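Local structure of phenylalanine ammonia-lyase (Rhodosporidium toruloides, 1Y2M) at residues C530-I535 against A667-E672; L523-L528 against E700-G705. The protein catalyses the non-oxidative deamination of L-phenylalanine and L-tyrosine to trans-cinnamic and p-coumaric acid, working as a homotetramer built as a dimer of dimers. All coordinates share one frame; numbering follows the deposited sequence.

How the contacts relate
Both contacts are made by one long helix, 506-560, which enters contact 2 first, through 523-528, and contact 1 directly afterwards, through 530-535. The partners come much later and in reverse order: 667-672 on helix 662-672, then 700-705 on helix 691-703, so contact 1 is nested inside the loop that contact 2 closes. Their centres lie about 12 Å apart, and they touch where Val669 CG2 packs on Leu528 CD2 at 3.8 Å. Phe668 also packs on Ala701, joining the two late segments to each other. Two C-terminal helices thus pack at neighbouring points along the long helix, the first nearly at right angles to it, in the interior of a largely helical chain.

Contact 1 (C530-I535 against A667-E672); sequences CVLQAI and AFVREE
Leu532 reaches from helix 506-560 toward helix 662-672 and meets both Val669 and Arg670. Its CD1 presses on Val669 CG1 at 3.4 Å, tighter than usual for two carbons, and lies 3.6 Å from Val669 CB. Nearer its backbone, Leu532 CB sits over one face of the Arg670 guanidinium, 3.5 Å from NH2. The arginine gets there by a bend at chi2 (-87°), which brings its end to the neighbouring helix. One residue on, Gln533 has its CA at the guanidinium edge, in plane, while its side-chain NE2 is hydrogen-bonded to Leu456 O and its OE1 to Arg678 N. Beyond Ile535, Asp536 forms a salt bridge with Arg670 NH2, and Arg670 NH1 is bonded to Val675 O, so polar partners on both terminal nitrogens hold the buried guanidinium in place beside the leucine. An alanine in place of Arg670 would probably leave Asp536 without this countercharge, Val675 O without this donor and Leu532 CB without its flat cover. The segments' axes cross at -88°, 11.2 Å apart: a near-perpendicular helix-helix packing, joining a C-terminal helix to the long central helix of the PAL/histidase fold.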
# COMPACT_ATOMS: atom_id res chain seq x y z
N CYS B 530 -17.32 -24.53 8.05
CA CYS B 530 -18.71 -24.02 7.95
C CYS B 530 -19.54 -24.72 6.87
O CYS B 530 -20.71 -25.09 7.10
CB CYS B 530 -18.76 -22.55 7.77
SG CYS B 530 -18.10 -21.56 9.11
N VAL B 531 -18.95 -24.89 5.69
CA VAL B 531 -19.70 -25.47 4.58
C VAL B 531 -20.15 -26.88 4.92
O VAL B 531 -21.20 -27.33 4.50
CB VAL B 531 -18.92 -25.37 3.21
CG1 VAL B 531 -17.86 -26.48 3.11
CG2 VAL B 531 -19.89 -25.44 2.02
N LEU B 532 -19.34 -27.62 5.67
CA LEU B 532 -19.72 -28.99 6.02
C LEU B 532 -20.92 -28.99 6.99
O LEU B 532 -21.83 -29.80 6.84
CB LEU B 532 -18.55 -29.74 6.67
CG LEU B 532 -17.36 -29.86 5.75
CD1 LEU B 532 -16.19 -30.38 6.53
CD2 LEU B 532 -17.65 -30.72 4.48
N GLN B 533 -20.90 -28.06 7.94
CA GLN B 533 -22.09 -27.87 8.80
C GLN B 533 -23.30 -27.53 7.99
O GLN B 533 -24.37 -28.13 8.18
CB GLN B 533 -21.87 -26.80 9.84
CG GLN B 533 -23.10 -26.60 10.75
CD GLN B 533 -23.17 -27.53 11.97
OE1 GLN B 533 -22.42 -28.51 12.12
NE2 GLN B 533 -24.15 -27.23 12.84
N ALA B 534 -23.14 -26.59 7.05
CA ALA B 534 -24.27 -26.19 6.20
C ALA B 534 -24.80 -27.37 5.39
O ALA B 534 -26.00 -27.58 5.25
CB ALA B 534 -23.84 -25.06 5.28
N ILE B 535 -23.87 -28.18 4.86
CA ILE B 535 -24.24 -29.39 4.08
C ILE B 535 -25.09 -30.36 4.92
O ILE B 535 -26.08 -30.89 4.49
CB ILE B 535 -22.99 -30.08 3.53
CG1 ILE B 535 -22.52 -29.30 2.30
CG2 ILE B 535 -23.25 -31.49 3.17
CD1 ILE B 535 -21.11 -29.59 1.84
N ALA B 667 -15.92 -36.64 3.64
CA ALA B 667 -15.44 -37.82 4.38
C ALA B 667 -14.07 -37.57 4.98
O ALA B 667 -13.82 -37.95 6.10
CB ALA B 667 -15.41 -39.06 3.47
N PHE B 668 -13.19 -36.88 4.25
CA PHE B 668 -11.86 -36.61 4.80
C PHE B 668 -11.94 -35.85 6.10
O PHE B 668 -11.28 -36.18 7.08
CB PHE B 668 -11.04 -35.82 3.80
CG PHE B 668 -9.68 -35.41 4.30
CD1 PHE B 668 -8.71 -36.39 4.56
CD2 PHE B 668 -9.38 -34.06 4.51
CE1 PHE B 668 -7.43 -36.02 5.04
CE2 PHE B 668 -8.12 -33.70 4.97
CZ PHE B 668 -7.14 -34.68 5.22
N VAL B 669 -12.75 -34.79 6.12
CA VAL B 669 -12.81 -33.93 7.30
C VAL B 669 -13.61 -34.61 8.42
O VAL B 669 -13.18 -34.64 9.60
CB VAL B 669 -13.39 -32.57 6.96
CG1 VAL B 669 -13.53 -31.76 8.22
CG2 VAL B 669 -12.47 -31.85 6.03
N ARG B 670 -14.77 -35.16 8.10
CA ARG B 670 -15.65 -35.71 9.08
C ARG B 670 -15.09 -37.00 9.70
O ARG B 670 -15.25 -37.24 10.91
CB ARG B 670 -17.03 -35.96 8.43
CG ARG B 670 -17.90 -34.72 8.24
CD ARG B 670 -18.72 -34.45 9.50
NE ARG B 670 -19.62 -33.30 9.32
CZ ARG B 670 -19.29 -32.05 9.55
NH1 ARG B 670 -18.07 -31.72 9.93
NH2 ARG B 670 -20.21 -31.11 9.40
N GLU B 671 -14.46 -37.84 8.88
CA GLU B 671 -13.95 -39.13 9.33
C GLU B 671 -12.48 -39.09 9.61
O GLU B 671 -12.07 -39.36 10.74
CB GLU B 671 -14.25 -40.21 8.31
CG GLU B 671 -15.70 -40.36 7.98
CD GLU B 671 -16.64 -40.32 9.17
OE1 GLU B 671 -16.35 -40.91 10.23
OE2 GLU B 671 -17.74 -39.73 9.02
N GLU B 672 -11.63 -38.78 8.63
CA GLU B 672 -10.20 -38.87 8.90
C GLU B 672 -9.71 -37.83 9.89
O GLU B 672 -8.88 -38.15 10.76
CB GLU B 672 -9.35 -38.76 7.64
CG GLU B 672 -9.43 -39.97 6.74
CD GLU B 672 -8.43 -39.92 5.58
OE1 GLU B 672 -7.19 -39.93 5.83
OE2 GLU B 672 -8.87 -39.90 4.41

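Contact 2 (L523-L528 against E700-G705)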
# COMPACT_ATOMS: atom_id res chain seq x y z
N LEU B 523 -8.38 -19.01 6.79
CA LEU B 523 -9.66 -18.65 6.18
C LEU B 523 -10.30 -19.85 5.51
O LEU B 523 -11.53 -20.08 5.65
CB LEU B 523 -9.45 -17.50 5.19
CG LEU B 523 -10.66 -17.02 4.44
CD1 LEU B 523 -11.80 -16.67 5.29
CD2 LEU B 523 -10.27 -15.88 3.43
N LEU B 524 -9.52 -20.58 4.71
CA LEU B 524 -10.11 -21.69 3.97
C LEU B 524 -10.47 -22.86 4.92
O LEU B 524 -11.46 -23.58 4.70
CB LEU B 524 -9.23 -22.14 2.81
CG LEU B 524 -9.06 -21.05 1.75
CD1 LEU B 524 -8.43 -21.69 0.53
CD2 LEU B 524 -10.35 -20.33 1.36
N ALA B 525 -9.70 -23.04 6.00
CA ALA B 525 -10.05 -24.06 7.05
C ALA B 525 -11.41 -23.67 7.67
O ALA B 525 -12.25 -24.50 7.93
CB ALA B 525 -9.01 -24.17 8.08
N THR B 526 -11.56 -22.40 7.97
CA THR B 526 -12.82 -21.86 8.50
C THR B 526 -14.02 -22.11 7.56
O THR B 526 -15.11 -22.56 7.94
CB THR B 526 -12.63 -20.37 8.80
OG1 THR B 526 -11.67 -20.24 9.85
CG2 THR B 526 -13.91 -19.63 9.17
N HIS B 527 -13.84 -21.76 6.30
CA HIS B 527 -14.88 -21.96 5.30
C HIS B 527 -15.22 -23.45 5.22
O HIS B 527 -16.40 -23.83 5.11
CB HIS B 527 -14.37 -21.37 3.98
CG HIS B 527 -15.40 -21.32 2.86
ND1 HIS B 527 -15.12 -20.79 1.62
CD2 HIS B 527 -16.68 -21.76 2.81
CE1 HIS B 527 -16.20 -20.89 0.86
NE2 HIS B 527 -17.16 -21.49 1.55
N LEU B 528 -14.22 -24.30 5.12
CA LEU B 528 -14.49 -25.74 5.06
C LEU B 528 -15.26 -26.24 6.28
O LEU B 528 -16.24 -26.98 6.14
CB LEU B 528 -13.18 -26.51 4.92
CG LEU B 528 -13.22 -28.03 4.72
CD1 LEU B 528 -14.22 -28.44 3.64
CD2 LEU B 528 -11.80 -28.54 4.34
N GLU B 700 -4.45 -27.61 10.31
CA GLU B 700 -3.22 -28.41 10.42
C GLU B 700 -3.07 -29.36 9.24
O GLU B 700 -1.96 -29.56 8.74
CB GLU B 700 -3.17 -29.13 11.76
CG GLU B 700 -2.92 -28.14 12.91
CD GLU B 700 -2.91 -28.74 14.31
OE1 GLU B 700 -3.48 -29.84 14.51
OE2 GLU B 700 -2.32 -28.12 15.24
N ALA B 701 -4.19 -29.93 8.79
CA ALA B 701 -4.21 -30.77 7.59
C ALA B 701 -3.91 -30.03 6.29
O ALA B 701 -3.39 -30.63 5.35
CB ALA B 701 -5.55 -31.50 7.49
N ILE B 702 -4.22 -28.75 6.24
CA ILE B 702 -3.83 -27.90 5.11
C ILE B 702 -2.31 -27.66 5.20
O ILE B 702 -1.57 -27.91 4.27
CB ILE B 702 -4.63 -26.58 5.07
CG1 ILE B 702 -6.11 -26.89 4.79
CG2 ILE B 702 -4.07 -25.66 4.00
CD1 ILE B 702 -7.02 -25.71 5.04
N LYS B 703 -1.85 -27.18 6.34
CA LYS B 703 -0.45 -26.77 6.46
C LYS B 703 0.54 -27.92 6.27
O LYS B 703 1.61 -27.74 5.66
CB LYS B 703 -0.21 -26.07 7.80
CG LYS B 703 -0.91 -24.77 8.03
CD LYS B 703 -0.61 -23.67 6.99
CE LYS B 703 0.83 -23.18 6.96
NZ LYS B 703 1.29 -22.64 8.25
N SER B 704 0.15 -29.10 6.72
CA SER B 704 0.97 -30.30 6.61
C SER B 704 0.95 -30.87 5.19
O SER B 704 1.78 -31.72 4.88
CB SER B 704 0.49 -31.41 7.55
OG SER B 704 -0.75 -31.95 7.07
N GLY B 705 0.00 -30.44 4.37
CA GLY B 705 -0.20 -30.98 3.02
C GLY B 705 -0.97 -32.30 3.01
O GLY B 705 -1.16 -32.90 1.93
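Ile702 extends its CD1 methyl onto the backbone and side chain of Ala525, 3.9 Å from Ala525 N and equally 3.9 Å from Ala525 CB. CG1 stands beside the backbone N of its own residue (chi1 -66°), and the chain is extended from there (chi2 167°), which carries the terminal methyl across to the helix 506-560. The CA atoms of Ala525 and Ile702 are 7.6 Å apart, and the extended isoleucine chain spans most of that gap to meet the short alanine. Leu524 touches the same methyl more loosely, through its carbonyl carbon, 4.5 Å from Ile702 CD1. Around this meeting point Ile698 and Tyr699, earlier on helix 691-703, also cover Ala525, and Leu292 of helix 273-303 packs on both Leu524 and Ile702. The polar groups look elsewhere: Lys703 NZ forms a salt bridge with Asp518 farther back on the long helix, and Glu700 OE1 hydrogen-bonds to Ser145 OG of a neighbouring subunit. Just past the helix, Gly705 takes a positive phi of 80°, and its N bonds to Ile702 O at 3.0 Å. With a single methyl bearing on an alanine, the two segments meet through a small apolar contact alone, while the salt bridge of Lys703 to the long helix and the hydrogen bond of Glu700 to a neighbouring subunit supply directed bonds.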